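PDB 2GOP: trilobed Protease from Pyrococcus furiosus, which probably cleaves peptide bonds, the part modelled here being its seven-bladed beta-propeller domain with open Velcro topology. Local coordinates for residues I47-L50 against K51-A54; R77-E80 against E81-V84; T278-E282 against G283-L287; L316-A320 against T321-E325. One frame throughout, in Å; residues are numbered along the deposited sequence. Where two conformers were deposited one is given.

Overall arrangement
From the N terminus, seven four-stranded antiparallel sheets follow one another as the blades of the propeller, and each contact closes a short loop within one of them. Contact 1 turns the chain from strand 40-49 to strand 55-59 of the first sheet. Contact 2 joins strands 72-79 and 84-91 in the second, contact 3 strands 274-281 and 284-290 in the sixth, and contact 4 strands 313-318 and 325-329 in the seventh. All are in series; none nest or cross. Contacts 3 and 4 have centres about 14 Å apart, whereas the centres of contacts 2 and 3 are about 36 Å apart. Contact 4 also touches strand 16-23, so it lies where the last blade meets the first.

Contact 1 of 4, residues I47-L50 against K51-A54; sequences IENL and KNNA
Asn-49, the last strand residue before a tight loop, reaches across to Lys-51 and, at about a right angle, to Asn-52. Its CB lies 3.2 Å from Asn-52 OD1; the next atom, CG, is nearly as close to it. At the tip, Asn-49 OD1 accepts a hydrogen bond from Lys-51 N at 2.9 Å, and also touches Lys-51 CB, 3.4 Å away. CG stands anti to the backbone N (chi1 -174°), which swings the amide forward along the chain to meet that N-H. ND2, the other branch, lies 3.8 Å from Asn-52 OD1, the two amide planes turned 67° apart. Asn-52 OD1 is itself used in an Asx turn, accepting from Ala-54 N at 3.3 Å, the donor sitting above the carbonyl plane. The backbone closes the loop with a straight bond from Asn-49 N to Ala-54 O (2.8 Å) and a weak one from Asn-53 N back to Asn-49 O. The loop leads from strand 40-49 into strand 55-59; Ile-47 of the first pairs with Arg-56 of the second. On the other flank Glu-48 pairs with Val-27 of strand 26-35, while Leu-50 also touches Leu-336, in the loop after strand 333-335 of the last sheet.

Contact 2 of 4, residues R77-E80 against E81-V84; sequences RANE and EKKV
A G1 beta bulge closes this hairpin: Lys-83 and Val-84 both stand opposite Asn-79, with the extra residue, Lys-83, taking positive phi and psi (55° and 52°). The firm bond is Asn-79 N to Val-84 O, 2.9 Å, which meets the carbonyl almost end-on. The return bond, Val-84 N to Asn-79 O, is stretched to 3.4 Å and weak, and Lys-82 N shares that oxygen through another weak bond. The Asn-79 side chain turns toward the loop. With CG anti to the backbone N (chi1 -170°), OD1 comes within weak bonding distance of two successive backbone N-H groups, Glu-81 N at 3.4 Å and Lys-82 N at 3.5 Å. The ND2 branch crosses the aliphatic part of Lys-82, touching CB, CG and CD, with CD 3.3 Å from ND2, and Asn-79 CB packs on Val-84 CG2 at 3.7 Å. With an alanine at Asn-79, the N-H groups of Glu-81 and Lys-82 would probably lose this weak acceptor, and the Lys-82 methylenes their packing against ND2. The turn links strands 72-79 and 84-91, the middle pair of the second sheet. Lys-82 NZ makes a salt bridge to Glu-102 on the adjoining strand 96-103; from strand 72-79 itself, Arg-77 bonds to the carbonyls of Glu-59 and Asn-60 at the end of the first sheet, and makes a cation-pi contact with Trp-88 of strand 84-91.

Contact 3 of 4, residues T278-E282 against G283-L287; sequences TLFEE and GSVNL
Four backbone hydrogen bonds join residues 278-281 to residues 284-287. Leu-279 and Asn-286 exchange one pair, each N to the other's O at 2.9 Å; Glu-281 and Ser-284 exchange the second pair and close a type I' turn. Gly-283 is the third residue of the turn, with phi 91°, where a CB would run into Glu-282 O. Apolar contact fills the face of Phe-280 and Val-285: Val-285 CG2 sits over the Phe-280 ring, 3.9 Å from its centroid, in a CH-pi contact. On the opposite face, with its CG anti to the carbonyl carbon (chi1 -65°), Asn-286 donates from ND2 to Glu-281 OE1 at 2.7 Å, a nearly straight bond in the amide plane that meets the carboxylate on its anti side, somewhat out of its plane. Tyr-288 OH bonds the same oxygen, and Asn-286 OD1 is taken up by Gly-300 N. A leucine in place of Glu-281 would probably leave Asn-286 ND2 and Tyr-288 OH without their common partner. The chemistry is therefore split: one face is mainly apolar where Phe-280 and Val-285 meet Met-240 of the second subunit, while the other holds a buried amide hydrogen-bonded at both ends, which probably fixes its flip.

Contact 4 of 4, residues L316-A320 against T321-E325; sequences LKETA and TRLRE
Glu-318 and Arg-324 run side by side, and a single oxygen, Glu-318 OE1, holds two donors. Arg-324 NH1 reaches it at 3.0 Å as a salt bridge, on the syn lone pair and close to the guanidinium plane, while Arg-324 N comes in from the anti side at 2.8 Å. Arg-324 CG lies between its backbone N and carbonyl carbon (chi1 56°), and from there the extended chain runs beside Glu-318, bringing NH1 to the oxygen already bound by the arginine's own backbone N-H. The next layer is the loop. Thr-319 N gives a straight bond to Arg-322 O (3.0 Å), and Thr-319 OG1 takes weak bonds from Thr-321 N and Arg-322 N, so one hydroxyl serves two N-H groups of the turn. Arg-322 NH1 in turn reaches back to Thr-321 O at 3.0 Å. Toward the strands, Lys-317 N bonds Glu-325 O at 3.1 Å, with a weak return bond, and a water donates to both Lys-317 O (2.7 Å) and Leu-323 O (2.6 Å), bridging two carbonyls that do not bond each other. The loop joins strands 313-318 and 325-329 of the last sheet. Arg-324 NE bonds Leu-17 O, and Leu-316 and Leu-323 touch Leu-17 and Tyr-16, so this blade leans on strand 16-23 of the first; on its other flank Glu-318 pairs through its backbone with Trp-303 of strand 303-309.

Contact 1 of 4, residues I47-L50 against K51-A54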
# COMPACT_ATOMS: atom_id res chain seq x y z
N ILE A 47 -11.04 -16.24 -23.81
CA ILE A 47 -10.48 -15.50 -24.93
C ILE A 47 -11.58 -15.31 -25.98
O ILE A 47 -12.06 -16.30 -26.56
CB ILE A 47 -9.30 -16.27 -25.58
CG1 ILE A 47 -8.25 -16.63 -24.51
CG2 ILE A 47 -8.67 -15.45 -26.70
CD1 ILE A 47 -7.32 -17.75 -24.92
N GLU A 48 -11.97 -14.06 -26.22
CA GLU A 48 -13.03 -13.76 -27.18
C GLU A 48 -12.50 -13.00 -28.40
O GLU A 48 -11.73 -12.06 -28.27
CB GLU A 48 -14.16 -12.96 -26.53
CG GLU A 48 -15.26 -12.55 -27.53
CD GLU A 48 -16.50 -11.97 -26.89
OE1 GLU A 48 -16.54 -11.85 -25.64
OE2 GLU A 48 -17.44 -11.63 -27.63
N ASN A 49 -12.95 -13.41 -29.58
CA ASN A 49 -12.63 -12.73 -30.82
C ASN A 49 -13.71 -11.68 -31.06
O ASN A 49 -14.89 -12.01 -31.12
CB ASN A 49 -12.60 -13.76 -31.96
CG ASN A 49 -12.13 -13.16 -33.29
OD1 ASN A 49 -12.46 -12.04 -33.65
ND2 ASN A 49 -11.36 -13.95 -34.03
N LEU A 50 -13.29 -10.42 -31.18
CA LEU A 50 -14.23 -9.30 -31.31
C LEU A 50 -15.00 -9.28 -32.64
O LEU A 50 -16.08 -8.69 -32.72
CB LEU A 50 -13.49 -7.98 -31.12
CG LEU A 50 -12.99 -7.73 -29.70
CD1 LEU A 50 -11.88 -6.68 -29.68
CD2 LEU A 50 -14.15 -7.33 -28.79
N LYS A 51 -14.45 -9.91 -33.68
CA LYS A 51 -15.10 -9.92 -35.00
C LYS A 51 -16.36 -10.79 -35.02
O LYS A 51 -17.42 -10.33 -35.45
CB LYS A 51 -14.13 -10.40 -36.08
CG LYS A 51 -12.92 -9.49 -36.30
CD LYS A 51 -12.17 -9.87 -37.58
CE LYS A 51 -10.75 -9.28 -37.62
NZ LYS A 51 -10.04 -9.58 -38.90
N ASN A 52 -16.24 -12.03 -34.55
CA ASN A 52 -17.35 -13.00 -34.57
C ASN A 52 -17.89 -13.41 -33.19
O ASN A 52 -18.79 -14.24 -33.10
CB ASN A 52 -16.93 -14.25 -35.38
CG ASN A 52 -15.69 -14.93 -34.82
OD1 ASN A 52 -15.09 -14.48 -33.85
ND2 ASN A 52 -15.30 -16.03 -35.45
N ASN A 53 -17.34 -12.82 -32.13
CA ASN A 53 -17.73 -13.14 -30.74
C ASN A 53 -17.43 -14.58 -30.30
O ASN A 53 -17.91 -15.03 -29.25
CB ASN A 53 -19.21 -12.79 -30.49
CG ASN A 53 -19.52 -11.33 -30.77
OD1 ASN A 53 -18.66 -10.46 -30.65
ND2 ASN A 53 -20.77 -11.05 -31.11
N ALA A 54 -16.61 -15.29 -31.08
CA ALA A 54 -16.23 -16.66 -30.76
C ALA A 54 -15.34 -16.67 -29.52
O ALA A 54 -14.51 -15.77 -29.34
CB ALA A 54 -15.50 -17.30 -31.95

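Contact 2 of 4, residues R77-E80 against E81-V84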
# COMPACT_ATOMS: atom_id res chain seq x y z
N ARG A 77 -0.92 -20.63 -13.28
CA ARG A 77 -1.70 -21.71 -12.69
C ARG A 77 -1.18 -21.99 -11.27
O ARG A 77 0.01 -22.18 -11.06
CB ARG A 77 -1.63 -22.95 -13.57
CG ARG A 77 -2.53 -24.10 -13.12
CD ARG A 77 -2.72 -25.12 -14.24
NE ARG A 77 -3.63 -24.65 -15.30
CZ ARG A 77 -3.62 -25.11 -16.55
NH1 ARG A 77 -2.74 -26.02 -16.93
NH2 ARG A 77 -4.49 -24.64 -17.44
N ALA A 78 -2.10 -22.00 -10.30
CA ALA A 78 -1.77 -22.28 -8.92
C ALA A 78 -1.78 -23.78 -8.69
O ALA A 78 -2.74 -24.46 -9.08
CB ALA A 78 -2.77 -21.60 -7.99
N ASN A 79 -0.72 -24.28 -8.07
CA ASN A 79 -0.68 -25.66 -7.59
C ASN A 79 -0.91 -25.62 -6.08
O ASN A 79 0.02 -25.39 -5.31
CB ASN A 79 0.67 -26.29 -7.92
CG ASN A 79 0.70 -27.79 -7.66
OD1 ASN A 79 -0.20 -28.34 -7.04
ND2 ASN A 79 1.75 -28.45 -8.14
N GLU A 80 -2.16 -25.84 -5.67
CA GLU A 80 -2.56 -25.79 -4.25
C GLU A 80 -1.77 -26.75 -3.36
O GLU A 80 -1.49 -26.45 -2.20
CB GLU A 80 -4.05 -26.12 -4.10
CG GLU A 80 -5.02 -25.01 -4.51
CD GLU A 80 -6.43 -25.25 -3.95
OE1 GLU A 80 -7.40 -25.26 -4.74
OE2 GLU A 80 -6.57 -25.43 -2.72
N GLU A 81 -1.42 -27.91 -3.91
CA GLU A 81 -0.81 -28.99 -3.15
C GLU A 81 0.69 -28.79 -2.95
O GLU A 81 1.26 -29.27 -1.97
CB GLU A 81 -1.07 -30.33 -3.85
CG GLU A 81 -1.04 -31.54 -2.94
CD GLU A 81 -1.47 -32.81 -3.65
OE1 GLU A 81 -2.27 -32.72 -4.61
OE2 GLU A 81 -1.03 -33.90 -3.24
N LYS A 82 1.32 -28.10 -3.90
CA LYS A 82 2.74 -27.78 -3.83
C LYS A 82 3.01 -26.40 -3.23
O LYS A 82 4.15 -26.10 -2.86
CB LYS A 82 3.37 -27.81 -5.23
CG LYS A 82 4.11 -29.09 -5.59
CD LYS A 82 4.80 -28.91 -6.94
CE LYS A 82 6.13 -29.63 -7.02
NZ LYS A 82 6.91 -29.18 -8.21
N LYS A 83 1.98 -25.57 -3.14
CA LYS A 83 2.14 -24.15 -2.79
C LYS A 83 3.13 -23.47 -3.75
O LYS A 83 4.10 -22.83 -3.32
CB LYS A 83 2.57 -23.96 -1.33
CG LYS A 83 1.53 -24.31 -0.29
CD LYS A 83 1.98 -23.84 1.09
CE LYS A 83 1.00 -24.23 2.19
NZ LYS A 83 1.38 -23.67 3.52
N VAL A 84 2.90 -23.62 -5.05
CA VAL A 84 3.69 -22.93 -6.06
C VAL A 84 2.79 -22.38 -7.13
O VAL A 84 1.71 -22.92 -7.38
CB VAL A 84 4.74 -23.85 -6.72
CG1 VAL A 84 5.82 -24.23 -5.73
CG2 VAL A 84 4.07 -25.07 -7.32

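Contact 3 of 4, residues T278-E282 against G283-L287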
# COMPACT_ATOMS: atom_id res chain seq x y z
N THR A 278 -7.13 5.81 -15.00
CA THR A 278 -8.33 5.94 -14.19
C THR A 278 -8.10 6.96 -13.09
O THR A 278 -7.00 7.08 -12.54
CB THR A 278 -8.77 4.59 -13.56
OG1 THR A 278 -7.71 4.06 -12.75
CG2 THR A 278 -9.14 3.58 -14.65
N LEU A 279 -9.16 7.71 -12.79
CA LEU A 279 -9.18 8.69 -11.71
C LEU A 279 -10.28 8.33 -10.73
O LEU A 279 -11.35 7.87 -11.14
CB LEU A 279 -9.46 10.09 -12.26
CG LEU A 279 -8.39 11.18 -12.14
CD1 LEU A 279 -6.98 10.70 -12.41
CD2 LEU A 279 -8.79 12.31 -13.09
N PHE A 280 -10.01 8.53 -9.44
CA PHE A 280 -11.00 8.39 -8.37
C PHE A 280 -11.62 9.78 -8.13
O PHE A 280 -10.93 10.69 -7.67
CB PHE A 280 -10.36 7.89 -7.08
CG PHE A 280 -9.99 6.43 -7.11
CD1 PHE A 280 -9.00 5.96 -7.95
CD2 PHE A 280 -10.62 5.53 -6.27
CE1 PHE A 280 -8.65 4.62 -7.97
CE2 PHE A 280 -10.29 4.18 -6.28
CZ PHE A 280 -9.29 3.73 -7.13
N GLU A 281 -12.92 9.91 -8.44
CA GLU A 281 -13.63 11.18 -8.42
C GLU A 281 -15.01 11.00 -7.79
O GLU A 281 -15.88 10.38 -8.40
CB GLU A 281 -13.87 11.67 -9.84
CG GLU A 281 -12.65 12.02 -10.63
CD GLU A 281 -13.00 12.42 -12.05
OE1 GLU A 281 -13.54 11.58 -12.80
OE2 GLU A 281 -12.73 13.58 -12.42
N GLU A 282 -15.20 11.53 -6.59
CA GLU A 282 -16.55 11.67 -6.01
C GLU A 282 -17.36 10.36 -5.97
O GLU A 282 -18.55 10.34 -6.32
CB GLU A 282 -17.32 12.73 -6.78
CG GLU A 282 -16.69 14.12 -6.73
CD GLU A 282 -17.16 14.92 -5.53
OE1 GLU A 282 -16.91 14.49 -4.38
OE2 GLU A 282 -17.79 15.99 -5.74
N GLY A 283 -16.71 9.28 -5.55
CA GLY A 283 -17.39 8.00 -5.41
C GLY A 283 -17.33 7.14 -6.65
O GLY A 283 -17.70 5.98 -6.61
N SER A 284 -16.85 7.71 -7.75
CA SER A 284 -16.70 6.97 -9.01
C SER A 284 -15.23 6.77 -9.36
O SER A 284 -14.35 7.44 -8.81
CB SER A 284 -17.42 7.70 -10.15
OG SER A 284 -18.82 7.66 -9.96
N VAL A 285 -14.99 5.82 -10.25
CA VAL A 285 -13.68 5.59 -10.82
C VAL A 285 -13.85 5.62 -12.33
O VAL A 285 -14.51 4.74 -12.90
CB VAL A 285 -13.09 4.25 -10.33
CG1 VAL A 285 -11.69 4.01 -10.93
CG2 VAL A 285 -13.05 4.23 -8.79
N ASN A 286 -13.31 6.66 -12.96
CA ASN A 286 -13.54 6.95 -14.36
C ASN A 286 -12.28 6.74 -15.19
O ASN A 286 -11.19 6.91 -14.69
CB ASN A 286 -14.01 8.39 -14.49
CG ASN A 286 -15.35 8.61 -13.83
OD1 ASN A 286 -16.30 7.85 -14.05
ND2 ASN A 286 -15.44 9.65 -13.01
N LEU A 287 -12.45 6.37 -16.47
CA LEU A 287 -11.34 6.12 -17.39
C LEU A 287 -11.19 7.30 -18.33
O LEU A 287 -12.19 7.74 -18.95
CB LEU A 287 -11.62 4.87 -18.23
CG LEU A 287 -10.55 3.87 -18.68
CD1 LEU A 287 -11.00 3.22 -20.00
CD2 LEU A 287 -9.13 4.41 -18.80

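Contact 4 of 4, residues L316-A320 against T321-E325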
# COMPACT_ATOMS: atom_id res chain seq x y z
N LEU A 316 -13.32 -3.47 -17.49
CA LEU A 316 -14.39 -3.92 -16.62
C LEU A 316 -15.06 -2.70 -15.97
O LEU A 316 -14.38 -1.82 -15.42
CB LEU A 316 -13.84 -4.86 -15.54
CG LEU A 316 -13.33 -6.23 -16.01
CD1 LEU A 316 -12.74 -7.02 -14.83
CD2 LEU A 316 -14.46 -7.03 -16.67
N LYS A 317 -16.39 -2.66 -16.02
CA LYS A 317 -17.18 -1.59 -15.41
C LYS A 317 -18.24 -2.14 -14.45
O LYS A 317 -19.09 -2.94 -14.84
CB LYS A 317 -17.87 -0.76 -16.50
CG LYS A 317 -18.84 0.29 -15.95
CD LYS A 317 -19.26 1.30 -17.00
CE LYS A 317 -20.07 0.67 -18.10
NZ LYS A 317 -20.84 1.70 -18.89
N GLU A 318 -18.18 -1.67 -13.20
CA GLU A 318 -19.13 -2.04 -12.17
C GLU A 318 -20.00 -0.85 -11.78
O GLU A 318 -19.56 0.30 -11.84
CB GLU A 318 -18.38 -2.55 -10.95
CG GLU A 318 -19.25 -3.16 -9.87
CD GLU A 318 -18.53 -4.21 -9.09
OE1 GLU A 318 -18.22 -5.27 -9.68
OE2 GLU A 318 -18.29 -4.00 -7.88
N THR A 319 -21.24 -1.12 -11.39
CA THR A 319 -22.16 -0.10 -10.89
C THR A 319 -22.81 -0.53 -9.57
O THR A 319 -22.60 -1.66 -9.09
CB THR A 319 -23.30 0.19 -11.90
OG1 THR A 319 -24.16 -0.95 -11.99
CG2 THR A 319 -22.75 0.51 -13.28
N ALA A 320 -23.60 0.35 -8.98
CA ALA A 320 -24.36 0.03 -7.77
C ALA A 320 -25.27 -1.20 -7.95
O ALA A 320 -25.46 -1.97 -7.01
CB ALA A 320 -25.18 1.25 -7.32
N THR A 321 -25.83 -1.37 -9.15
CA THR A 321 -26.82 -2.42 -9.39
C THR A 321 -26.31 -3.59 -10.22
O THR A 321 -27.02 -4.59 -10.37
CB THR A 321 -28.06 -1.85 -10.09
OG1 THR A 321 -27.65 -1.14 -11.27
CG2 THR A 321 -28.81 -0.90 -9.16
N ARG A 322 -25.11 -3.48 -10.77
CA ARG A 322 -24.56 -4.50 -11.65
C ARG A 322 -23.11 -4.80 -11.30
O ARG A 322 -22.28 -3.91 -11.29
CB ARG A 322 -24.64 -4.02 -13.10
CG ARG A 322 -26.02 -3.99 -13.68
CD ARG A 322 -26.50 -5.40 -14.01
NE ARG A 322 -27.82 -5.38 -14.62
CZ ARG A 322 -28.97 -5.25 -13.96
NH1 ARG A 322 -28.98 -5.12 -12.63
NH2 ARG A 322 -30.11 -5.24 -14.63
N LEU A 323 -22.82 -6.07 -11.04
CA LEU A 323 -21.45 -6.52 -10.95
C LEU A 323 -20.72 -6.19 -12.24
O LEU A 323 -21.33 -6.06 -13.30
CB LEU A 323 -21.37 -8.03 -10.69
CG LEU A 323 -21.48 -8.51 -9.24
CD1 LEU A 323 -21.53 -10.03 -9.21
CD2 LEU A 323 -20.32 -7.98 -8.42
N ARG A 324 -19.41 -6.04 -12.15
CA ARG A 324 -18.59 -5.75 -13.32
C ARG A 324 -18.84 -6.71 -14.48
O ARG A 324 -18.97 -7.92 -14.30
CB ARG A 324 -17.10 -5.73 -12.95
CG ARG A 324 -16.60 -7.01 -12.30
CD ARG A 324 -15.42 -6.75 -11.38
NE ARG A 324 -15.06 -7.94 -10.62
CZ ARG A 324 -15.58 -8.30 -9.45
NH1 ARG A 324 -16.51 -7.58 -8.85
NH2 ARG A 324 -15.15 -9.40 -8.86
N GLU A 325 -18.92 -6.13 -15.68
CA GLU A 325 -18.95 -6.85 -16.95
C GLU A 325 -17.90 -6.23 -17.88
O GLU A 325 -17.37 -5.15 -17.59
CB GLU A 325 -20.33 -6.74 -17.59
CG GLU A 325 -21.49 -7.37 -16.79
CD GLU A 325 -21.54 -8.90 -16.86
OE1 GLU A 325 -20.81 -9.51 -17.68
OE2 GLU A 325 -22.31 -9.49 -16.08
O HOH W 1 -21.55 -3.95 -14.87